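Local coordinates for protein pyridoxamine 5-phosphate-dependent dehydrase (PDB 3B8X) that removes the C3'-hydroxyl of GDP-4-keto-6-deoxy-D-mannose by a combined transamination and deoxygenation, a step in making L-colitose for the O-antigen, at residues D203-L211 and N222-T230; I210-R221 and S241-R252. The protein carries 1 engineered substitution. All coordinates share one frame; numbering follows the deposited sequence.

Contact 1: D203-L211 and N222-T230; sequences DDEEIYHIL and NLPKKNKVT. With NA (sodium ion), chain N.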
loop_
_atom_site.group_PDB
_atom_site.type_symbol
_atom_site.label_atom_id
_atom_site.label_comp_id
_atom_site.label_asym_id
_atom_site.label_seq_id
_atom_site.Cartn_x
_atom_site.Cartn_y
_atom_site.Cartn_z
ATOM N N ASP B 203 -12.455 1.858 18.492
ATOM C CA ASP B 203 -13.183 1.180 19.558
ATOM C C ASP B 203 -14.399 0.561 18.892
ATOM O O ASP B 203 -15.109 -0.226 19.491
ATOM C CB ASP B 203 -13.610 2.164 20.636
ATOM C CG ASP B 203 -12.479 2.562 21.527
ATOM O OD1 ASP B 203 -11.465 1.816 21.671
ATOM O OD2 ASP B 203 -12.639 3.650 22.107
ATOM N N ASP B 204 -14.607 0.929 17.632
ATOM C CA ASP B 204 -15.711 0.441 16.836
ATOM C C ASP B 204 -15.481 -0.932 16.205
ATOM O O ASP B 204 -14.637 -1.098 15.322
ATOM C CB ASP B 204 -16.043 1.481 15.767
ATOM C CG ASP B 204 -17.403 1.246 15.135
ATOM O OD1 ASP B 204 -17.577 0.233 14.397
ATOM O OD2 ASP B 204 -18.320 2.051 15.413
ATOM N N GLU B 205 -16.272 -1.906 16.637
ATOM C CA GLU B 205 -16.176 -3.260 16.110
ATOM C C GLU B 205 -16.485 -3.375 14.627
ATOM O O GLU B 205 -15.870 -4.215 13.969
ATOM C CB GLU B 205 -17.032 -4.237 16.913
ATOM C CG GLU B 205 -16.974 -5.673 16.386
ATOM C CD GLU B 205 -17.718 -6.654 17.301
ATOM O OE1 GLU B 205 -18.760 -6.233 17.843
ATOM O OE2 GLU B 205 -17.258 -7.811 17.453
ATOM N N GLU B 206 -17.421 -2.567 14.097
ATOM C CA GLU B 206 -17.736 -2.605 12.646
ATOM C C GLU B 206 -16.572 -2.075 11.809
ATOM O O GLU B 206 -16.175 -2.675 10.795
ATOM C CB GLU B 206 -18.998 -1.830 12.235
ATOM C CG GLU B 206 -19.380 -2.075 10.749
ATOM C CD GLU B 206 -20.474 -1.138 10.246
ATOM O OE1 GLU B 206 -20.714 -0.141 10.950
ATOM O OE2 GLU B 206 -21.034 -1.344 9.137
ATOM N N ILE B 207 -16.061 -0.926 12.238
ATOM C CA ILE B 207 -14.916 -0.320 11.584
ATOM C C ILE B 207 -13.745 -1.306 11.621
ATOM O O ILE B 207 -13.060 -1.485 10.624
ATOM C CB ILE B 207 -14.531 0.975 12.289
ATOM C CG1 ILE B 207 -15.609 2.025 12.050
ATOM C CG2 ILE B 207 -13.246 1.516 11.737
ATOM C CD1 ILE B 207 -15.577 2.652 10.678
ATOM N N TYR B 208 -13.485 -1.888 12.790
ATOM C CA TYR B 208 -12.449 -2.911 12.992
ATOM C C TYR B 208 -12.585 -4.032 11.953
ATOM O O TYR B 208 -11.676 -4.347 11.198
ATOM C CB TYR B 208 -12.652 -3.531 14.369
ATOM C CG TYR B 208 -11.660 -4.624 14.665
ATOM C CD1 TYR B 208 -10.313 -4.457 14.344
ATOM C CD2 TYR B 208 -12.041 -5.827 15.258
ATOM C CE1 TYR B 208 -9.351 -5.438 14.594
ATOM C CE2 TYR B 208 -11.082 -6.843 15.492
ATOM C CZ TYR B 208 -9.744 -6.627 15.189
ATOM O OH TYR B 208 -8.778 -7.569 15.455
ATOM N N HIS B 209 -13.760 -4.629 11.862
ATOM C CA HIS B 209 -13.948 -5.654 10.854
ATOM C C HIS B 209 -13.785 -5.107 9.434
ATOM O O HIS B 209 -13.176 -5.768 8.590
ATOM C CB HIS B 209 -15.316 -6.341 11.070
ATOM C CG HIS B 209 -15.353 -7.160 12.324
ATOM N ND1 HIS B 209 -16.508 -7.728 12.833
ATOM C CD2 HIS B 209 -14.358 -7.492 13.181
ATOM C CE1 HIS B 209 -16.210 -8.390 13.938
ATOM N NE2 HIS B 209 -14.915 -8.254 14.177
ATOM N N ILE B 210 -14.279 -3.895 9.166
ATOM C CA ILE B 210 -14.145 -3.355 7.811
ATOM C C ILE B 210 -12.667 -3.213 7.504
ATOM O O ILE B 210 -12.206 -3.481 6.393
ATOM C CB ILE B 210 -14.796 -1.968 7.650
ATOM C CG1 ILE B 210 -16.338 -2.074 7.583
ATOM C CG2 ILE B 210 -14.315 -1.339 6.373
ATOM C CD1 ILE B 210 -17.139 -0.756 7.924
ATOM N N LEU B 211 -11.923 -2.808 8.504
ATOM C CA LEU B 211 -10.483 -2.620 8.317
ATOM C C LEU B 211 -9.817 -3.956 7.991
ATOM O O LEU B 211 -8.998 -4.050 7.071
ATOM C CB LEU B 211 -9.818 -1.973 9.547
ATOM C CG LEU B 211 -10.266 -0.507 9.718
ATOM C CD1 LEU B 211 -9.971 0.048 11.109
ATOM C CD2 LEU B 211 -9.614 0.426 8.651
ATOM N N ASN B 222 -9.753 -12.944 7.110
ATOM C CA ASN B 222 -9.273 -12.482 8.397
ATOM C C ASN B 222 -10.409 -12.043 9.244
ATOM O O ASN B 222 -10.181 -11.508 10.313
ATOM C CB ASN B 222 -8.253 -11.344 8.248
ATOM C CG ASN B 222 -7.059 -11.756 7.449
ATOM O OD1 ASN B 222 -6.703 -11.150 6.432
ATOM N ND2 ASN B 222 -6.413 -12.805 7.919
ATOM N N LEU B 223 -11.618 -12.264 8.743
ATOM C CA LEU B 223 -12.822 -11.942 9.481
ATOM C C LEU B 223 -13.206 -13.177 10.326
ATOM O O LEU B 223 -12.983 -14.332 9.932
ATOM C CB LEU B 223 -13.945 -11.686 8.496
ATOM C CG LEU B 223 -13.815 -10.422 7.659
ATOM C CD1 LEU B 223 -15.007 -10.352 6.712
ATOM C CD2 LEU B 223 -13.818 -9.229 8.597
ATOM N N PRO B 224 -13.772 -12.933 11.498
ATOM C CA PRO B 224 -14.234 -14.020 12.361
ATOM C C PRO B 224 -15.534 -14.585 11.733
ATOM O O PRO B 224 -16.182 -13.933 10.915
ATOM C CB PRO B 224 -14.517 -13.315 13.693
ATOM C CG PRO B 224 -14.618 -11.847 13.363
ATOM C CD PRO B 224 -13.743 -11.631 12.179
ATOM N N LYS B 225 -15.946 -15.777 12.141
ATOM C CA LYS B 225 -17.150 -16.405 11.592
ATOM C C LYS B 225 -18.376 -15.501 11.653
ATOM O O LYS B 225 -19.167 -15.400 10.722
ATOM C CB LYS B 225 -17.421 -17.720 12.305
ATOM C CG LYS B 225 -18.565 -18.496 11.704
ATOM C CD LYS B 225 -18.064 -19.680 10.934
ATOM C CE LYS B 225 -19.169 -20.699 10.884
ATOM N NZ LYS B 225 -20.525 -20.045 10.874
ATOM N N LYS B 226 -18.534 -14.826 12.775
ATOM C CA LYS B 226 -19.610 -13.872 12.897
ATOM C C LYS B 226 -18.865 -12.548 12.814
ATOM O O LYS B 226 -17.937 -12.321 13.585
ATOM C CB LYS B 226 -20.276 -13.977 14.282
ATOM C CG LYS B 226 -20.244 -15.354 14.922
ATOM C CD LYS B 226 -21.501 -15.604 15.756
ATOM C CE LYS B 226 -21.223 -16.554 16.916
ATOM N NZ LYS B 226 -22.203 -16.382 18.031
ATOM N N ASN B 227 -19.230 -11.682 11.881
ATOM C CA ASN B 227 -18.500 -10.419 11.752
ATOM C C ASN B 227 -19.459 -9.400 11.208
ATOM O O ASN B 227 -20.465 -9.755 10.615
ATOM C CB ASN B 227 -17.323 -10.573 10.774
ATOM C CG ASN B 227 -17.787 -10.857 9.375
ATOM O OD1 ASN B 227 -18.217 -9.951 8.648
ATOM N ND2 ASN B 227 -17.866 -12.146 9.047
ATOM N N LYS B 228 -19.131 -8.131 11.384
ATOM C CA LYS B 228 -20.011 -7.062 10.925
ATOM C C LYS B 228 -20.054 -6.844 9.437
ATOM O O LYS B 228 -20.816 -5.990 8.957
ATOM C CB LYS B 228 -19.546 -5.757 11.573
ATOM C CG LYS B 228 -19.841 -5.640 13.080
ATOM C CD LYS B 228 -20.188 -6.959 13.751
ATOM C CE LYS B 228 -20.859 -6.717 15.102
ATOM N NZ LYS B 228 -22.287 -7.152 15.123
ATOM N N VAL B 229 -19.204 -7.535 8.690
ATOM C CA VAL B 229 -19.173 -7.230 7.271
ATOM C C VAL B 229 -20.068 -8.160 6.510
ATOM O O VAL B 229 -20.806 -7.741 5.623
ATOM C CB VAL B 229 -17.711 -7.307 6.625
ATOM C CG1 VAL B 229 -17.784 -6.939 5.151
ATOM C CG2 VAL B 229 -16.736 -6.348 7.377
ATOM N N THR B 230 -19.947 -9.443 6.803
ATOM C CA THR B 230 -20.736 -10.398 6.055
ATOM C C THR B 230 -21.706 -11.099 6.997
ATOM O O THR B 230 -22.470 -11.970 6.585
ATOM C CB THR B 230 -19.826 -11.455 5.431
ATOM O OG1 THR B 230 -19.323 -12.275 6.489
ATOM C CG2 THR B 230 -18.658 -10.782 4.685
HETATM NA NA NA N . -11.304 5.924 21.767
HETATM O O HOH W 1 -12.825 6.691 19.916
HETATM O O HOH W 2 -13.059 7.314 22.916
HETATM O O HOH W 3 -9.801 4.522 19.983
HETATM O O HOH W 4 -10.029 4.933 23.838
#
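His209 meets the loop 222-230 through one nearly straight hydrogen bond, from Lys228 N to its ND1 (3.0 Å, 171° at the hydrogen). ND1 accepts, with the amide close to the ring plane. The bond fixes the ring's rotation, while Pro224 rests over the rim of one face, its CG 3.7 Å from His209 NE2, and the carbonyl of Glu205 covers the rim of the other. Lys228 lies across the first helical turn: its CB packs 3.8 Å from Glu206 CG, and its chain, bent at chi2 (16°), carries CE to Glu205 OE1 (3.5 Å). Lys228 NZ stays 4.5 Å from Glu205 OE1, beyond a salt bridge. Leu223 CD2 and Val229 CG2 fill in beside the backbone of His209.

Asn227 ties together several of the loop's polar groups. Its OD1 takes Val229 N in an Asx turn and Thr230 N in an Asx motif, while ND2 gives to Pro224 O (3.1 Å) and Thr230 OG1 (2.9 Å); Val229 O is taken by Lys73 NZ. Asp204 is the helix N-cap, OD1 accepting from Ile207 N at 2.9 Å and, weakly, from Glu206 N. Asp203 OD2 binds sodium together with four waters and Thr177 O.

Glu206 OE2 accepts from Lys73 N, and Asp204 forms a salt bridge with Arg76. Helix 205-214 lies between this loop and the core: Ile207 and Leu211 reach strand 198-202, and Leu211 also touches helix 58-68.

Contact 2: I210-R221 and S241-R252; sequences ILLCIRAHGWTR and SFKFVLPGYNVR. With G4M ([(2R,3S,4R,5R)-5-(2-amino-6-oxo-1,6-dihydro-9H-purin-9-yl)-3,4-dihydroxytetrahydrofuran-2-yl]methyl (2R,3S,4S,5S,6R)-3,4-dihydroxy-5-[({3-hydroxy-2-methyl-5-[(phosphonooxy)methyl]pyridin-4-yl}methyl)amino]-6-methyltetrahydro-2H-pyran-2-yl dihydrogen diphosphate), chain G.
Arg221 starts with CG opposite its carbonyl carbon (chi1 -73°) and bends at chi2 (-149°), which lays its guanidinium beside Ser241 and turns it to the diphosphate of the bound nucleotide sugar. NE donates to Ser241 O (3.0 Å), almost exactly in the guanidinium plane, and NH1 donates to G4M O1P at 2.9 Å and, less tightly, to O4P. Trp219, its CG wedged between backbone N and carbonyl carbon (chi1 69°), puts CZ3 over one face of that guanidinium, while Arg221 CG sits over the indole.

The helix end and the type I' turn after it, Ala216-Trp219, pair with 241-252. From the helix end, Ile214 O accepts from Tyr249 N and Arg215 O from Val251 N; in the turn, His217 N gives to Tyr249 O (2.7 Å) and Gly218 O accepts from Val245 N (2.7 Å). Gly218 CA makes a CA-H...O contact with Leu246 O (3.3 Å). Before the turn in the chain, Cys213 SG and Ile214 CG2 pack on Leu246 CB, each at 3.7 Å.

His217 lies alongside Asn250, whose CB makes an off-centre CH-pi contact with the ring. Arg252 presents a guanidinium face to His217 NE2, the planes nearly perpendicular, and is held by Glu196 of the second subunit. Asn250 OD1 closes an Asx turn onto Arg252 N, leaving ND2 to bind G4M OP1 (2.9 Å) and Glu196 of the second subunit.

One framework therefore addresses both anionic groups of the adduct, the diphosphate through Arg221 and the cofactor phosphate through Asn250; the positive guanidinium probably offsets the diphosphate charge.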
loop_
_atom_site.group_PDB
_atom_site.type_symbol
_atom_site.label_atom_id
_atom_site.label_comp_id
_atom_site.label_asym_id
_atom_site.label_seq_id
_atom_site.Cartn_x
_atom_site.Cartn_y
_atom_site.Cartn_z
ATOM N N ILE B 210 -14.279 -3.895 9.166
ATOM C CA ILE B 210 -14.145 -3.355 7.811
ATOM C C ILE B 210 -12.667 -3.213 7.504
ATOM O O ILE B 210 -12.206 -3.481 6.393
ATOM C CB ILE B 210 -14.796 -1.968 7.650
ATOM C CG1 ILE B 210 -16.338 -2.074 7.583
ATOM C CG2 ILE B 210 -14.315 -1.339 6.373
ATOM C CD1 ILE B 210 -17.139 -0.756 7.924
ATOM N N LEU B 211 -11.923 -2.808 8.504
ATOM C CA LEU B 211 -10.483 -2.620 8.317
ATOM C C LEU B 211 -9.817 -3.956 7.991
ATOM O O LEU B 211 -8.998 -4.050 7.071
ATOM C CB LEU B 211 -9.818 -1.973 9.547
ATOM C CG LEU B 211 -10.266 -0.507 9.718
ATOM C CD1 LEU B 211 -9.971 0.048 11.109
ATOM C CD2 LEU B 211 -9.614 0.426 8.651
ATOM N N LEU B 212 -10.181 -4.995 8.738
ATOM C CA LEU B 212 -9.597 -6.324 8.532
ATOM C C LEU B 212 -9.852 -6.861 7.136
ATOM O O LEU B 212 -9.021 -7.592 6.571
ATOM C CB LEU B 212 -10.148 -7.315 9.535
ATOM C CG LEU B 212 -9.746 -7.053 10.995
ATOM C CD1 LEU B 212 -10.540 -8.017 11.847
ATOM C CD2 LEU B 212 -8.259 -7.256 11.187
ATOM N N CYS B 213 -11.011 -6.513 6.588
ATOM C CA CYS B 213 -11.361 -6.936 5.231
ATOM C C CYS B 213 -10.605 -6.165 4.141
ATOM O O CYS B 213 -10.052 -6.752 3.215
ATOM C CB CYS B 213 -12.871 -6.723 5.048
ATOM S SG CYS B 213 -13.533 -7.072 3.378
ATOM N N ILE B 214 -10.607 -4.830 4.240
ATOM C CA ILE B 214 -9.972 -4.023 3.209
ATOM C C ILE B 214 -8.443 -3.986 3.240
ATOM O O ILE B 214 -7.794 -3.554 2.254
ATOM C CB ILE B 214 -10.600 -2.662 3.083
ATOM C CG1 ILE B 214 -10.447 -1.893 4.407
ATOM C CG2 ILE B 214 -12.012 -2.794 2.565
ATOM C CD1 ILE B 214 -10.874 -0.420 4.248
ATOM N N ARG B 215 -7.874 -4.410 4.379
ATOM C CA ARG B 215 -6.410 -4.452 4.491
ATOM C C ARG B 215 -5.921 -5.547 3.583
ATOM O O ARG B 215 -4.779 -5.538 3.160
ATOM C CB ARG B 215 -5.921 -4.948 5.866
ATOM C CG ARG B 215 -4.405 -5.137 5.903
ATOM C CD ARG B 215 -3.972 -5.380 7.344
ATOM N NE ARG B 215 -4.655 -6.542 7.945
ATOM C CZ ARG B 215 -4.492 -6.949 9.205
ATOM N NH1 ARG B 215 -3.727 -6.254 10.049
ATOM N NH2 ARG B 215 -5.134 -8.034 9.636
ATOM N N ALA B 216 -6.766 -6.551 3.351
ATOM C CA ALA B 216 -6.261 -7.689 2.600
ATOM C C ALA B 216 -7.205 -8.218 1.541
ATOM O O ALA B 216 -7.979 -9.133 1.804
ATOM C CB ALA B 216 -5.891 -8.833 3.555
ATOM N N HIS B 217 -7.103 -7.648 0.353
ATOM C CA HIS B 217 -7.861 -8.099 -0.799
ATOM C C HIS B 217 -9.363 -7.977 -0.784
ATOM O O HIS B 217 -9.995 -8.351 -1.775
ATOM C CB HIS B 217 -7.495 -9.556 -1.123
ATOM C CG HIS B 217 -6.024 -9.801 -1.204
ATOM N ND1 HIS B 217 -5.266 -9.350 -2.268
ATOM C CD2 HIS B 217 -5.174 -10.476 -0.383
ATOM C CE1 HIS B 217 -4.016 -9.750 -2.103
ATOM N NE2 HIS B 217 -3.929 -10.426 -0.965
ATOM N N GLY B 218 -9.941 -7.489 0.305
ATOM C CA GLY B 218 -11.383 -7.359 0.395
ATOM C C GLY B 218 -12.042 -8.716 0.603
ATOM O O GLY B 218 -13.217 -8.899 0.357
ATOM N N TRP B 219 -11.262 -9.687 1.055
ATOM C CA TRP B 219 -11.770 -11.026 1.259
ATOM C C TRP B 219 -12.196 -11.258 2.710
ATOM O O TRP B 219 -12.105 -10.371 3.566
ATOM C CB TRP B 219 -10.741 -12.058 0.775
ATOM C CG TRP B 219 -9.437 -12.139 1.640
ATOM C CD1 TRP B 219 -9.194 -11.628 2.897
ATOM C CD2 TRP B 219 -8.221 -12.772 1.232
ATOM N NE1 TRP B 219 -7.919 -11.987 3.313
ATOM C CE2 TRP B 219 -7.327 -12.714 2.321
ATOM C CE3 TRP B 219 -7.866 -13.524 0.101
ATOM C CZ2 TRP B 219 -6.064 -13.290 2.268
ATOM C CZ3 TRP B 219 -6.634 -14.148 0.081
ATOM C CH2 TRP B 219 -5.740 -13.989 1.138
ATOM N N THR B 220 -12.716 -12.439 2.993
ATOM C CA THR B 220 -13.219 -12.666 4.326
ATOM C C THR B 220 -12.288 -13.472 5.206
ATOM O O THR B 220 -12.628 -13.809 6.317
ATOM C CB THR B 220 -14.517 -13.441 4.240
ATOM O OG1 THR B 220 -14.242 -14.706 3.622
ATOM C CG2 THR B 220 -15.532 -12.650 3.386
ATOM N N ARG B 221 -11.102 -13.778 4.713
ATOM C CA ARG B 221 -10.231 -14.643 5.466
ATOM C C ARG B 221 -9.908 -14.236 6.886
ATOM O O ARG B 221 -9.652 -15.084 7.733
ATOM C CB ARG B 221 -8.916 -14.810 4.731
ATOM C CG ARG B 221 -9.074 -15.673 3.529
ATOM C CD ARG B 221 -7.802 -16.439 3.239
ATOM N NE ARG B 221 -7.870 -16.972 1.885
ATOM C CZ ARG B 221 -6.811 -17.389 1.208
ATOM N NH1 ARG B 221 -5.614 -17.384 1.773
ATOM N NH2 ARG B 221 -6.969 -17.847 -0.016
ATOM N N SER B 241 -12.724 -19.323 0.707
ATOM C CA SER B 241 -11.325 -19.242 0.292
ATOM C C SER B 241 -11.088 -17.862 -0.336
ATOM O O SER B 241 -10.329 -17.034 0.177
ATOM C CB SER B 241 -11.065 -20.345 -0.753
ATOM O OG SER B 241 -9.729 -20.365 -1.234
ATOM N N PHE B 242 -11.766 -17.635 -1.456
ATOM C CA PHE B 242 -11.673 -16.401 -2.227
ATOM C C PHE B 242 -13.088 -15.794 -2.389
ATOM O O PHE B 242 -13.707 -15.794 -3.441
ATOM C CB PHE B 242 -11.047 -16.663 -3.621
ATOM C CG PHE B 242 -9.608 -17.158 -3.620
ATOM C CD1 PHE B 242 -8.684 -16.767 -2.657
ATOM C CD2 PHE B 242 -9.156 -17.954 -4.667
ATOM C CE1 PHE B 242 -7.341 -17.202 -2.728
ATOM C CE2 PHE B 242 -7.818 -18.381 -4.755
ATOM C CZ PHE B 242 -6.901 -17.983 -3.796
ATOM N N LYS B 243 -13.622 -15.278 -1.306
ATOM C CA LYS B 243 -14.907 -14.609 -1.333
ATOM C C LYS B 243 -14.508 -13.104 -1.201
ATOM O O LYS B 243 -13.873 -12.702 -0.212
ATOM C CB LYS B 243 -15.640 -15.110 -0.084
ATOM C CG LYS B 243 -17.027 -14.549 0.156
ATOM C CD LYS B 243 -17.972 -15.716 0.518
ATOM C CE LYS B 243 -19.086 -15.368 1.493
ATOM N NZ LYS B 243 -19.798 -16.630 1.905
ATOM N N PHE B 244 -14.891 -12.275 -2.170
ATOM C CA PHE B 244 -14.515 -10.860 -2.188
ATOM C C PHE B 244 -15.714 -9.950 -1.939
ATOM O O PHE B 244 -16.654 -9.947 -2.726
ATOM C CB PHE B 244 -13.885 -10.590 -3.551
ATOM C CG PHE B 244 -12.580 -11.287 -3.731
ATOM C CD1 PHE B 244 -12.394 -12.217 -4.749
ATOM C CD2 PHE B 244 -11.536 -11.043 -2.851
ATOM C CE1 PHE B 244 -11.158 -12.840 -4.959
ATOM C CE2 PHE B 244 -10.285 -11.694 -3.037
ATOM C CZ PHE B 244 -10.108 -12.594 -4.096
ATOM N N VAL B 245 -15.663 -9.154 -0.872
ATOM C CA VAL B 245 -16.816 -8.353 -0.414
ATOM C C VAL B 245 -16.795 -6.844 -0.247
ATOM O O VAL B 245 -17.863 -6.230 -0.122
ATOM C CB VAL B 245 -17.418 -8.981 0.884
ATOM C CG1 VAL B 245 -17.714 -10.463 0.626
ATOM C CG2 VAL B 245 -16.427 -8.891 2.081
ATOM N N LEU B 246 -15.610 -6.242 -0.177
ATOM C CA LEU B 246 -15.473 -4.785 -0.097
ATOM C C LEU B 246 -14.320 -4.431 -1.052
ATOM O O LEU B 246 -13.371 -5.230 -1.175
ATOM C CB LEU B 246 -15.114 -4.360 1.334
ATOM C CG LEU B 246 -16.332 -4.386 2.248
ATOM C CD1 LEU B 246 -15.869 -3.983 3.599
ATOM C CD2 LEU B 246 -17.474 -3.471 1.773
ATOM N N PRO B 247 -14.399 -3.283 -1.732
ATOM C CA PRO B 247 -13.306 -2.844 -2.616
ATOM C C PRO B 247 -12.119 -2.397 -1.746
ATOM O O PRO B 247 -12.032 -1.249 -1.344
ATOM C CB PRO B 247 -13.913 -1.665 -3.420
ATOM C CG PRO B 247 -15.344 -1.468 -2.892
ATOM C CD PRO B 247 -15.467 -2.271 -1.603
ATOM N N GLY B 248 -11.187 -3.308 -1.478
ATOM C CA GLY B 248 -10.031 -2.998 -0.635
ATOM C C GLY B 248 -8.648 -2.980 -1.336
ATOM O O GLY B 248 -8.509 -2.737 -2.562
ATOM N N TYR B 249 -7.631 -3.294 -0.546
ATOM C CA TYR B 249 -6.258 -3.248 -1.065
ATOM C C TYR B 249 -5.533 -4.419 -0.479
ATOM O O TYR B 249 -6.073 -5.181 0.304
ATOM C CB TYR B 249 -5.567 -1.988 -0.445
ATOM C CG TYR B 249 -6.240 -0.676 -0.841
ATOM C CD1 TYR B 249 -7.275 -0.120 -0.060
ATOM C CD2 TYR B 249 -5.888 -0.028 -2.035
ATOM C CE1 TYR B 249 -7.951 1.053 -0.497
ATOM C CE2 TYR B 249 -6.585 1.132 -2.496
ATOM C CZ TYR B 249 -7.601 1.695 -1.701
ATOM O OH TYR B 249 -8.258 2.871 -2.105
ATOM N N ASN B 250 -4.276 -4.549 -0.857
ATOM C CA ASN B 250 -3.418 -5.447 -0.104
ATOM C C ASN B 250 -2.398 -4.457 0.487
ATOM O O ASN B 250 -1.507 -3.963 -0.234
ATOM C CB ASN B 250 -2.659 -6.453 -0.949
ATOM C CG ASN B 250 -1.516 -7.117 -0.170
ATOM O OD1 ASN B 250 -1.260 -6.753 0.983
ATOM N ND2 ASN B 250 -0.806 -8.078 -0.802
ATOM N N VAL B 251 -2.569 -4.099 1.761
ATOM C CA VAL B 251 -1.620 -3.250 2.494
ATOM C C VAL B 251 -1.194 -3.946 3.792
ATOM O O VAL B 251 -1.049 -3.346 4.846
ATOM C CB VAL B 251 -2.152 -1.838 2.780
ATOM C CG1 VAL B 251 -2.391 -1.131 1.419
ATOM C CG2 VAL B 251 -3.439 -1.941 3.589
ATOM N N ARG B 252 -1.048 -5.254 3.705
ATOM C CA ARG B 252 -0.647 -6.014 4.853
ATOM C C ARG B 252 0.802 -5.657 5.226
ATOM O O ARG B 252 1.592 -5.298 4.348
ATOM C CB ARG B 252 -0.716 -7.506 4.484
ATOM C CG ARG B 252 -2.105 -8.064 4.286
ATOM C CD ARG B 252 -1.989 -9.553 4.066
ATOM N NE ARG B 252 -1.224 -9.949 2.885
ATOM C CZ ARG B 252 -1.498 -11.026 2.154
ATOM N NH1 ARG B 252 -2.507 -11.824 2.501
ATOM N NH2 ARG B 252 -0.760 -11.315 1.083
HETATM O OP3 G4M G . -1.042 -11.077 -3.736
HETATM P PL G4M G . -0.438 -9.757 -4.413
HETATM O OP1 G4M G . -0.969 -8.454 -3.707
HETATM O OP2 G4M G . 1.166 -9.755 -4.439
HETATM O OP4 G4M G . -0.806 -9.714 -5.976
HETATM C C5B G4M G . -2.184 -9.464 -6.176
HETATM C C5L G4M G . -2.650 -10.124 -7.476
HETATM C C6L G4M G . -3.027 -9.346 -8.565
HETATM N N1L G4M G . -3.464 -9.871 -9.719
HETATM C C2L G4M G . -3.678 -11.167 -9.843
HETATM C C2A G4M G . -4.274 -11.660 -11.158
HETATM C C3L G4M G . -3.347 -12.043 -8.785
HETATM O O3L G4M G . -3.572 -13.376 -8.889
HETATM C C4L G4M G . -2.818 -11.512 -7.575
HETATM C C4A G4M G . -2.541 -12.340 -6.478
HETATM N N4A G4M G . -2.733 -13.650 -6.583
HETATM C C4G G4M G . -2.324 -14.509 -5.575
HETATM C C5G G4M G . -3.329 -15.644 -5.363
HETATM C C6G G4M G . -3.562 -16.353 -6.697
HETATM O O5G G4M G . -2.747 -16.574 -4.448
HETATM C C3G G4M G . -2.073 -13.779 -4.246
HETATM O O3G G4M G . -0.663 -13.811 -3.961
HETATM C C2G G4M G . -2.896 -14.446 -3.115
HETATM O O2G G4M G . -2.524 -13.903 -1.832
HETATM C C1G G4M G . -2.764 -15.997 -3.126
HETATM O O1G G4M G . -3.860 -16.589 -2.406
HETATM P P2 G4M G . -3.122 -17.720 -1.557
HETATM O O3P G4M G . -2.274 -18.721 -2.494
HETATM O O4P G4M G . -4.279 -18.570 -0.847
HETATM O OPP G4M G . -2.138 -16.982 -0.507
HETATM P P G4M G . -2.009 -17.879 0.838
HETATM O O1P G4M G . -3.233 -18.900 1.081
HETATM O O2P G4M G . -1.985 -16.839 2.068
HETATM O "O5'" G4M G . -0.587 -18.675 0.863
HETATM C "C5'" G4M G . -0.557 -19.719 -0.109
HETATM C "C4'" G4M G . 0.058 -20.986 0.503
HETATM O "O4'" G4M G . 1.444 -20.771 0.903
HETATM C "C3'" G4M G . -0.719 -21.402 1.789
HETATM O "O3'" G4M G . -0.783 -22.824 1.928
HETATM C "C2'" G4M G . 0.102 -20.741 2.918
HETATM O "O2'" G4M G . 0.071 -21.544 4.108
HETATM C "C1'" G4M G . 1.525 -20.763 2.342
HETATM N N9 G4M G . 2.283 -19.607 2.817
HETATM C C8 G4M G . 1.988 -18.297 2.572
HETATM N N7 G4M G . 2.899 -17.558 3.154
HETATM C C4 G4M G . 3.404 -19.681 3.572
HETATM C C5 G4M G . 3.807 -18.360 3.784
HETATM C C6 G4M G . 4.987 -18.139 4.535
HETATM O O6 G4M G . 5.413 -17.021 4.730
HETATM N N3 G4M G . 4.109 -20.684 4.075
HETATM C C2 G4M G . 5.194 -20.464 4.777
HETATM N N1 G4M G . 5.651 -19.207 5.011
HETATM N N2 G4M G . 5.898 -21.528 5.270
HETATM O O HOH W 5 -11.765 -14.927 1.507
#

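Overall arrangement
Following the chain from the N terminus, helix 205-214 enters contact 1 and passes directly into contact 2, the two sharing Ile210 and Leu211. The chain then turns at 216-219 and comes back as 222-230 against the start of the helix, closing the short loop of contact 1. After strand 231-232 and helix 237-241 it returns once more as 241-252 and closes the longer loop of contact 2. The segments alternate, so the loops cross rather than nest. Their centres are 11 Å apart, and Val229 touches Leu246 where they meet. Together they tie helix 205-214 to the connection leading into helix 255-286, near the subunit interface and bound G4M.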